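Local coordinates for protein manganese lipoxygenase (Gaeumannomyces graminis, PDB 5FX8) that uses a catalytic manganese ion to oxygenate linoleic and alpha-linolenic acids to their 11S- and 13R-hydroperoxides, at residues S360-G372 with G445-L457. Numbering follows the deposited sequence.
Sequences SVYAQGGGGFQAG and GPAQVRDFPAAPL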
ATOM      1  N   SER A 360     -17.155  15.256  -5.545  1.00 14.01           N
ATOM      2  CA  SER A 360     -17.468  16.598  -5.051  1.00 15.47           C
ATOM      3  C   SER A 360     -16.235  17.476  -4.995  1.00 17.26           C
ATOM      4  O   SER A 360     -16.301  18.663  -5.326  1.00 20.48           O
ATOM      5  CB  SER A 360     -18.060  16.545  -3.654  1.00 14.44           C
ATOM      6  OG  SER A 360     -19.212  15.765  -3.624  1.00 24.25           O
ATOM      7  N   VAL A 361     -15.122  16.930  -4.511  1.00 14.99           N
ATOM      8  CA  VAL A 361     -13.875  17.680  -4.515  1.00 15.87           C
ATOM      9  C   VAL A 361     -13.535  18.118  -5.929  1.00 16.89           C
ATOM     10  O   VAL A 361     -13.278  19.295  -6.184  1.00 17.45           O
ATOM     11  CB  VAL A 361     -12.748  16.845  -3.889  1.00 14.02           C
ATOM     12  CG1 VAL A 361     -11.430  17.574  -3.958  1.00 13.14           C
ATOM     13  CG2 VAL A 361     -13.088  16.529  -2.466  1.00 15.35           C
ATOM     14  N   TYR A 362     -13.561  17.176  -6.870  1.00 17.01           N
ATOM     15  CA  TYR A 362     -13.191  17.472  -8.244  1.00 15.86           C
ATOM     16  C   TYR A 362     -14.138  18.486  -8.854  1.00 19.39           C
ATOM     17  O   TYR A 362     -13.726  19.356  -9.632  1.00 15.22           O
ATOM     18  CB  TYR A 362     -13.192  16.186  -9.058  1.00 18.01           C
ATOM     19  CG  TYR A 362     -12.336  16.249 -10.299  1.00 16.03           C
ATOM     20  CD1 TYR A 362     -10.951  16.332 -10.207  1.00 14.25           C
ATOM     21  CD2 TYR A 362     -12.909  16.216 -11.553  1.00 15.84           C
ATOM     22  CE1 TYR A 362     -10.175  16.403 -11.337  1.00 15.76           C
ATOM     23  CE2 TYR A 362     -12.146  16.268 -12.679  1.00 14.69           C
ATOM     24  CZ  TYR A 362     -10.793  16.363 -12.573  1.00 17.19           C
ATOM     25  OH  TYR A 362     -10.078  16.422 -13.731  1.00 22.27           O
ATOM     26  N   ALA A 363     -15.414  18.391  -8.506  1.00 18.61           N
ATOM     27  CA  ALA A 363     -16.385  19.339  -9.018  1.00 19.99           C
ATOM     28  C   ALA A 363     -16.165  20.736  -8.438  1.00 18.88           C
ATOM     29  O   ALA A 363     -16.470  21.726  -9.104  1.00 20.61           O
ATOM     30  CB  ALA A 363     -17.793  18.810  -8.741  1.00 16.68           C
ATOM     31  N   GLN A 364     -15.620  20.848  -7.225  1.00 17.76           N
ATOM     32  CA  GLN A 364     -15.318  22.173  -6.686  1.00 21.81           C
ATOM     33  C   GLN A 364     -13.968  22.718  -7.172  1.00 21.81           C
ATOM     34  O   GLN A 364     -13.540  23.769  -6.709  1.00 27.64           O
ATOM     35  CB  GLN A 364     -15.349  22.156  -5.153  1.00 23.20           C
ATOM     36  CG  GLN A 364     -16.711  21.825  -4.537  1.00 29.45           C
ATOM     37  CD  GLN A 364     -16.637  21.467  -3.048  1.00 42.25           C
ATOM     38  OE1 GLN A 364     -15.576  21.548  -2.425  1.00 50.96           O
ATOM     39  NE2 GLN A 364     -17.769  21.057  -2.478  1.00 42.35           N
ATOM     40  N   GLY A 365     -13.282  22.036  -8.075  1.00 19.27           N
ATOM     41  CA  GLY A 365     -12.050  22.525  -8.635  1.00 18.22           C
ATOM     42  C   GLY A 365     -10.795  21.889  -8.093  1.00 19.33           C
ATOM     43  O   GLY A 365      -9.699  22.341  -8.441  1.00 17.51           O
ATOM     44  N   GLY A 366     -10.913  20.874  -7.248  1.00 19.31           N
ATOM     45  CA  GLY A 366      -9.758  20.275  -6.628  1.00 13.30           C
ATOM     46  C   GLY A 366      -9.120  19.307  -7.554  1.00 15.04           C
ATOM     47  O   GLY A 366      -9.599  19.056  -8.644  1.00 18.13           O
ATOM     48  N   GLY A 367      -7.996  18.763  -7.133  1.00 14.65           N
ATOM     49  CA  GLY A 367      -7.322  17.827  -7.993  1.00 10.92           C
ATOM     50  C   GLY A 367      -6.565  18.432  -9.145  1.00 10.44           C
ATOM     51  O   GLY A 367      -6.287  17.731 -10.111  1.00 10.75           O
ATOM     52  N   GLY A 368      -6.190  19.702  -9.071  1.00 11.18           N
ATOM     53  CA  GLY A 368      -5.295  20.251 -10.077  1.00 12.36           C
ATOM     54  C   GLY A 368      -3.916  19.614 -10.014  1.00  9.47           C
ATOM     55  O   GLY A 368      -3.403  19.295  -8.947  1.00 14.54           O
ATOM     56  N   PHE A 369      -3.295  19.443 -11.172  1.00 12.21           N
ATOM     57  CA  PHE A 369      -1.989  18.785 -11.193  1.00  9.54           C
ATOM     58  C   PHE A 369      -0.899  19.692 -10.613  1.00  9.50           C
ATOM     59  O   PHE A 369      -0.281  19.360  -9.604  1.00 21.56           O
ATOM     60  CB  PHE A 369      -1.664  18.329 -12.613  1.00  8.01           C
ATOM     61  CG  PHE A 369      -0.420  17.519 -12.728  1.00  9.28           C
ATOM     62  CD1 PHE A 369      -0.436  16.155 -12.503  1.00  8.06           C
ATOM     63  CD2 PHE A 369       0.777  18.116 -13.102  1.00  7.54           C
ATOM     64  CE1 PHE A 369       0.727  15.405 -12.644  1.00  8.05           C
ATOM     65  CE2 PHE A 369       1.918  17.387 -13.220  1.00  7.53           C
ATOM     66  CZ  PHE A 369       1.899  16.023 -12.996  1.00  7.72           C
ATOM     67  N   GLN A 370      -0.666  20.857 -11.212  1.00 11.98           N
ATOM     68  CA  GLN A 370       0.357  21.741 -10.657  1.00 10.12           C
ATOM     69  C   GLN A 370      -0.018  22.246  -9.265  1.00 10.97           C
ATOM     70  O   GLN A 370       0.862  22.456  -8.424  1.00 19.22           O
ATOM     71  CB  GLN A 370       0.626  22.888 -11.621  1.00  9.64           C
ATOM     72  CG  GLN A 370       1.370  22.416 -12.877  1.00 10.28           C
ATOM     73  CD  GLN A 370       1.470  23.468 -13.954  1.00  9.56           C
ATOM     74  OE1 GLN A 370       0.483  24.049 -14.368  1.00 11.44           O
ATOM     75  NE2 GLN A 370       2.678  23.734 -14.389  1.00 10.76           N
ATOM     76  N   ALA A 371      -1.323  22.397  -9.009  1.00 10.80           N
ATOM     77  CA  ALA A 371      -1.863  22.734  -7.693  1.00 12.91           C
ATOM     78  C   ALA A 371      -1.372  21.793  -6.610  1.00 13.44           C
ATOM     79  O   ALA A 371      -1.291  22.180  -5.435  1.00 15.94           O
ATOM     80  CB  ALA A 371      -3.384  22.691  -7.748  1.00  8.41           C
ATOM     81  N   GLY A 372      -1.067  20.559  -6.977  1.00  9.78           N
ATOM     82  CA  GLY A 372      -0.630  19.569  -6.038  1.00  7.90           C
ATOM     83  C   GLY A 372       0.852  19.457  -5.843  1.00  8.92           C
ATOM     84  O   GLY A 372       1.271  18.626  -5.043  1.00  8.86           O
ATOM     85  N   GLY A 445      -6.140  19.065 -23.573  1.00  9.95           N
ATOM     86  CA  GLY A 445      -7.316  19.081 -24.401  1.00  8.82           C
ATOM     87  C   GLY A 445      -8.246  17.911 -24.190  1.00 10.24           C
ATOM     88  O   GLY A 445      -9.112  17.938 -23.323  1.00 14.11           O
ATOM     89  N   PRO A 446      -8.097  16.866 -25.000  1.00  9.08           N
ATOM     90  CA  PRO A 446      -9.053  15.749 -24.943  1.00  8.89           C
ATOM     91  C   PRO A 446      -9.073  15.025 -23.615  1.00 10.32           C
ATOM     92  O   PRO A 446     -10.151  14.664 -23.140  1.00 13.53           O
ATOM     93  CB  PRO A 446      -8.575  14.811 -26.054  1.00  7.91           C
ATOM     94  CG  PRO A 446      -7.707  15.585 -26.877  1.00  9.22           C
ATOM     95  CD  PRO A 446      -7.151  16.729 -26.107  1.00  8.21           C
ATOM     96  N   ALA A 447      -7.912  14.777 -23.018  1.00  9.64           N
ATOM     97  CA  ALA A 447      -7.870  14.091 -21.740  1.00  9.49           C
ATOM     98  C   ALA A 447      -8.494  14.911 -20.621  1.00  9.97           C
ATOM     99  O   ALA A 447      -8.904  14.330 -19.610  1.00  9.75           O
ATOM    100  CB  ALA A 447      -6.430  13.739 -21.385  1.00  9.08           C
ATOM    101  N   GLN A 448      -8.552  16.236 -20.782  1.00  9.62           N
ATOM    102  CA  GLN A 448      -9.167  17.162 -19.829  1.00  9.74           C
ATOM    103  C   GLN A 448      -8.483  17.138 -18.476  1.00  9.07           C
ATOM    104  O   GLN A 448      -9.146  17.153 -17.447  1.00 17.91           O
ATOM    105  CB  GLN A 448     -10.660  16.895 -19.646  1.00  9.90           C
ATOM    106  CG  GLN A 448     -11.521  17.118 -20.874  1.00 10.18           C
ATOM    107  CD  GLN A 448     -13.004  16.823 -20.633  1.00 11.03           C
ATOM    108  OE1 GLN A 448     -13.428  16.449 -19.532  1.00 16.21           O
ATOM    109  NE2 GLN A 448     -13.794  16.977 -21.676  1.00 14.93           N
ATOM    110  N   VAL A 449      -7.165  17.107 -18.471  1.00  8.83           N
ATOM    111  CA  VAL A 449      -6.393  17.214 -17.237  1.00  9.26           C
ATOM    112  C   VAL A 449      -6.420  18.651 -16.729  1.00 13.45           C
ATOM    113  O   VAL A 449      -6.215  19.599 -17.490  1.00 14.21           O
ATOM    114  CB  VAL A 449      -4.951  16.741 -17.477  1.00 10.08           C
ATOM    115  CG1 VAL A 449      -4.155  16.858 -16.218  1.00  8.16           C
ATOM    116  CG2 VAL A 449      -4.921  15.306 -18.003  1.00  9.37           C
ATOM    117  N   ARG A 450      -6.668  18.820 -15.438  1.00 12.11           N
ATOM    118  CA  ARG A 450      -6.655  20.126 -14.785  1.00 12.88           C
ATOM    119  C   ARG A 450      -5.259  20.553 -14.360  1.00 11.55           C
ATOM    120  O   ARG A 450      -4.517  19.778 -13.757  1.00  9.92           O
ATOM    121  CB  ARG A 450      -7.535  20.124 -13.535  1.00 13.06           C
ATOM    122  CG  ARG A 450      -8.919  20.597 -13.776  1.00 22.53           C
ATOM    123  CD  ARG A 450      -9.683  20.777 -12.510  1.00 17.44           C
ATOM    124  NE  ARG A 450     -11.084  20.465 -12.751  1.00 18.55           N
ATOM    125  CZ  ARG A 450     -11.907  20.091 -11.798  1.00 22.42           C
ATOM    126  NH1 ARG A 450     -11.451  19.989 -10.563  1.00 18.82           N
ATOM    127  NH2 ARG A 450     -13.172  19.810 -12.071  1.00 27.31           N
ATOM    128  N   ASP A 451      -4.948  21.826 -14.617  1.00 10.77           N
ATOM    129  CA  ASP A 451      -3.759  22.487 -14.090  1.00  9.55           C
ATOM    130  C   ASP A 451      -2.482  21.742 -14.492  1.00 12.75           C
ATOM    131  O   ASP A 451      -1.601  21.456 -13.678  1.00 16.70           O
ATOM    132  CB  ASP A 451      -3.863  22.649 -12.574  1.00 10.08           C
ATOM    133  CG  ASP A 451      -3.115  23.853 -12.073  1.00 13.50           C
ATOM    134  OD1 ASP A 451      -2.404  24.508 -12.877  1.00 14.13           O
ATOM    135  OD2 ASP A 451      -3.220  24.127 -10.869  1.00 20.07           O
ATOM    136  N   PHE A 452      -2.412  21.441 -15.642  1.00 10.15           N
ATOM    137  CA  PHE A 452      -1.266  20.852 -16.269  1.00  9.60           C
ATOM    138  C   PHE A 452      -0.511  21.926 -17.026  1.00 15.69           C
ATOM    139  O   PHE A 452      -1.122  22.847 -17.566  1.00 17.98           O
ATOM    140  CB  PHE A 452      -1.706  19.748 -17.234  1.00  9.56           C
ATOM    141  CG  PHE A 452      -0.663  18.713 -17.492  1.00 12.00           C
ATOM    142  CD1 PHE A 452      -0.239  17.887 -16.483  1.00  9.07           C
ATOM    143  CD2 PHE A 452      -0.116  18.557 -18.751  1.00 10.17           C
ATOM    144  CE1 PHE A 452       0.711  16.937 -16.723  1.00  9.05           C
ATOM    145  CE2 PHE A 452       0.836  17.595 -18.998  1.00  8.63           C
ATOM    146  CZ  PHE A 452       1.252  16.790 -17.986  1.00  8.44           C
ATOM    147  N   PRO A 453       0.812  21.845 -17.073  1.00 13.89           N
ATOM    148  CA  PRO A 453       1.584  22.861 -17.799  1.00 10.01           C
ATOM    149  C   PRO A 453       1.092  23.019 -19.226  1.00 10.43           C
ATOM    150  O   PRO A 453       0.898  22.050 -19.947  1.00 16.74           O
ATOM    151  CB  PRO A 453       3.012  22.319 -17.749  1.00  8.98           C
ATOM    152  CG  PRO A 453       2.861  20.891 -17.442  1.00  9.48           C
ATOM    153  CD  PRO A 453       1.669  20.760 -16.586  1.00  9.70           C
ATOM    154  N   ALA A 454       0.856  24.252 -19.613  1.00 15.65           N
ATOM    155  CA  ALA A 454       0.299  24.550 -20.918  1.00 13.05           C
ATOM    156  C   ALA A 454       1.271  24.187 -22.032  1.00 13.32           C
ATOM    157  O   ALA A 454       2.486  24.177 -21.846  1.00 17.54           O
ATOM    158  CB  ALA A 454      -0.033  26.025 -21.000  1.00 13.74           C
ATOM    159  N   ALA A 455       0.724  23.901 -23.205  1.00 15.72           N
ATOM    160  CA  ALA A 455       1.566  23.637 -24.361  1.00 15.14           C
ATOM    161  C   ALA A 455       1.748  24.953 -25.021  1.00 17.95           C
ATOM    162  O   ALA A 455       0.878  25.793 -24.900  1.00 25.33           O
ATOM    163  CB  ALA A 455       0.937  22.684 -25.283  1.00 14.00           C
ATOM    164  N   PRO A 456       2.873  25.161 -25.703  1.00 14.77           N
ATOM    165  CA  PRO A 456       4.022  24.278 -25.838  1.00 16.36           C
ATOM    166  C   PRO A 456       4.926  24.327 -24.655  1.00 19.12           C
ATOM    167  O   PRO A 456       5.046  25.365 -24.020  1.00 24.33           O
ATOM    168  CB  PRO A 456       4.748  24.840 -27.049  1.00 18.99           C
ATOM    169  CG  PRO A 456       4.440  26.251 -27.001  1.00 21.54           C
ATOM    170  CD  PRO A 456       3.010  26.343 -26.554  1.00 18.30           C
ATOM    171  N   LEU A 457       5.600  23.220 -24.408  1.00 17.64           N
ATOM    172  CA  LEU A 457       6.461  23.067 -23.251  1.00 16.88           C
ATOM    173  C   LEU A 457       7.872  23.446 -23.672  1.00 18.95           C
ATOM    174  O   LEU A 457       8.481  22.777 -24.509  1.00 17.64           O
ATOM    175  CB  LEU A 457       6.374  21.635 -22.710  1.00 15.70           C
ATOM    176  CG  LEU A 457       7.170  21.191 -21.475  1.00 18.35           C
ATOM    177  CD1 LEU A 457       6.476  20.100 -20.585  1.00 12.16           C
ATOM    178  CD2 LEU A 457       8.586  20.766 -21.894  1.00 16.34           C
TER
HETATM  179  O   HOH W   1     -11.217  15.954 -16.034  1.00 16.76           O
HETATM  180  O   HOH W   2      -7.353  16.304 -13.914  1.00 17.71           O
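Tyr362, in the last turn of helix 351-363, carries the guanidinium of Arg450 flat on one face of its ring, the planes 14° apart and Arg450 CZ 3.8 Å from the ring centroid, nearly on its normal: a cation-pi stack. With CG anti to the backbone N (chi1 -157°), the ring turns beside its own carbonyl, and one arginine can cover the ring while pointing NH1 and NH2 end-on at Tyr362 O. That oxygen also takes the N-H of Gly365, and a positively charged donor probably suits the negative, carbonyl end of the helix dipole. Tyrosine adds a hydroxyl at the ring edge, where OH meets two waters, one bound to Gln448 O and the other to Arg450 N. Gly365 ends the helix in a Schellman motif with positive phi, which glycine adopts readily; Gly366 O, 2.8 Å from Arg450 NH1, adds a weak bond. Gly368, lacking a side chain, lets its CA approach Asp451 CB to 3.7 Å. Next come two backbone bonds, Phe369 N to Arg450 O (2.9 Å) and Gln370 N to Asp451 O (2.7 Å). The Phe369 ring receives the edge of Phe452 on its face, Phe369 CD2 to Phe452 CD1 3.5 Å, with planes at 61°; both aromatics suit this buried place, where Val466 and His469 of helix 460-481 also touch Phe369. Gln370 CG lies against Asp451 O, and its extended chain rests its end on Pro453. Finally, the short carboxylate of Asp451 lets OD2 accept a weak bond from Ala371 N. The arrangement joins a Schellman-capped helix C-terminus to the loop between helices 434-444 and 460-481 in the helical lipoxygenase domain, the latter helix bearing the manganese ligand His478.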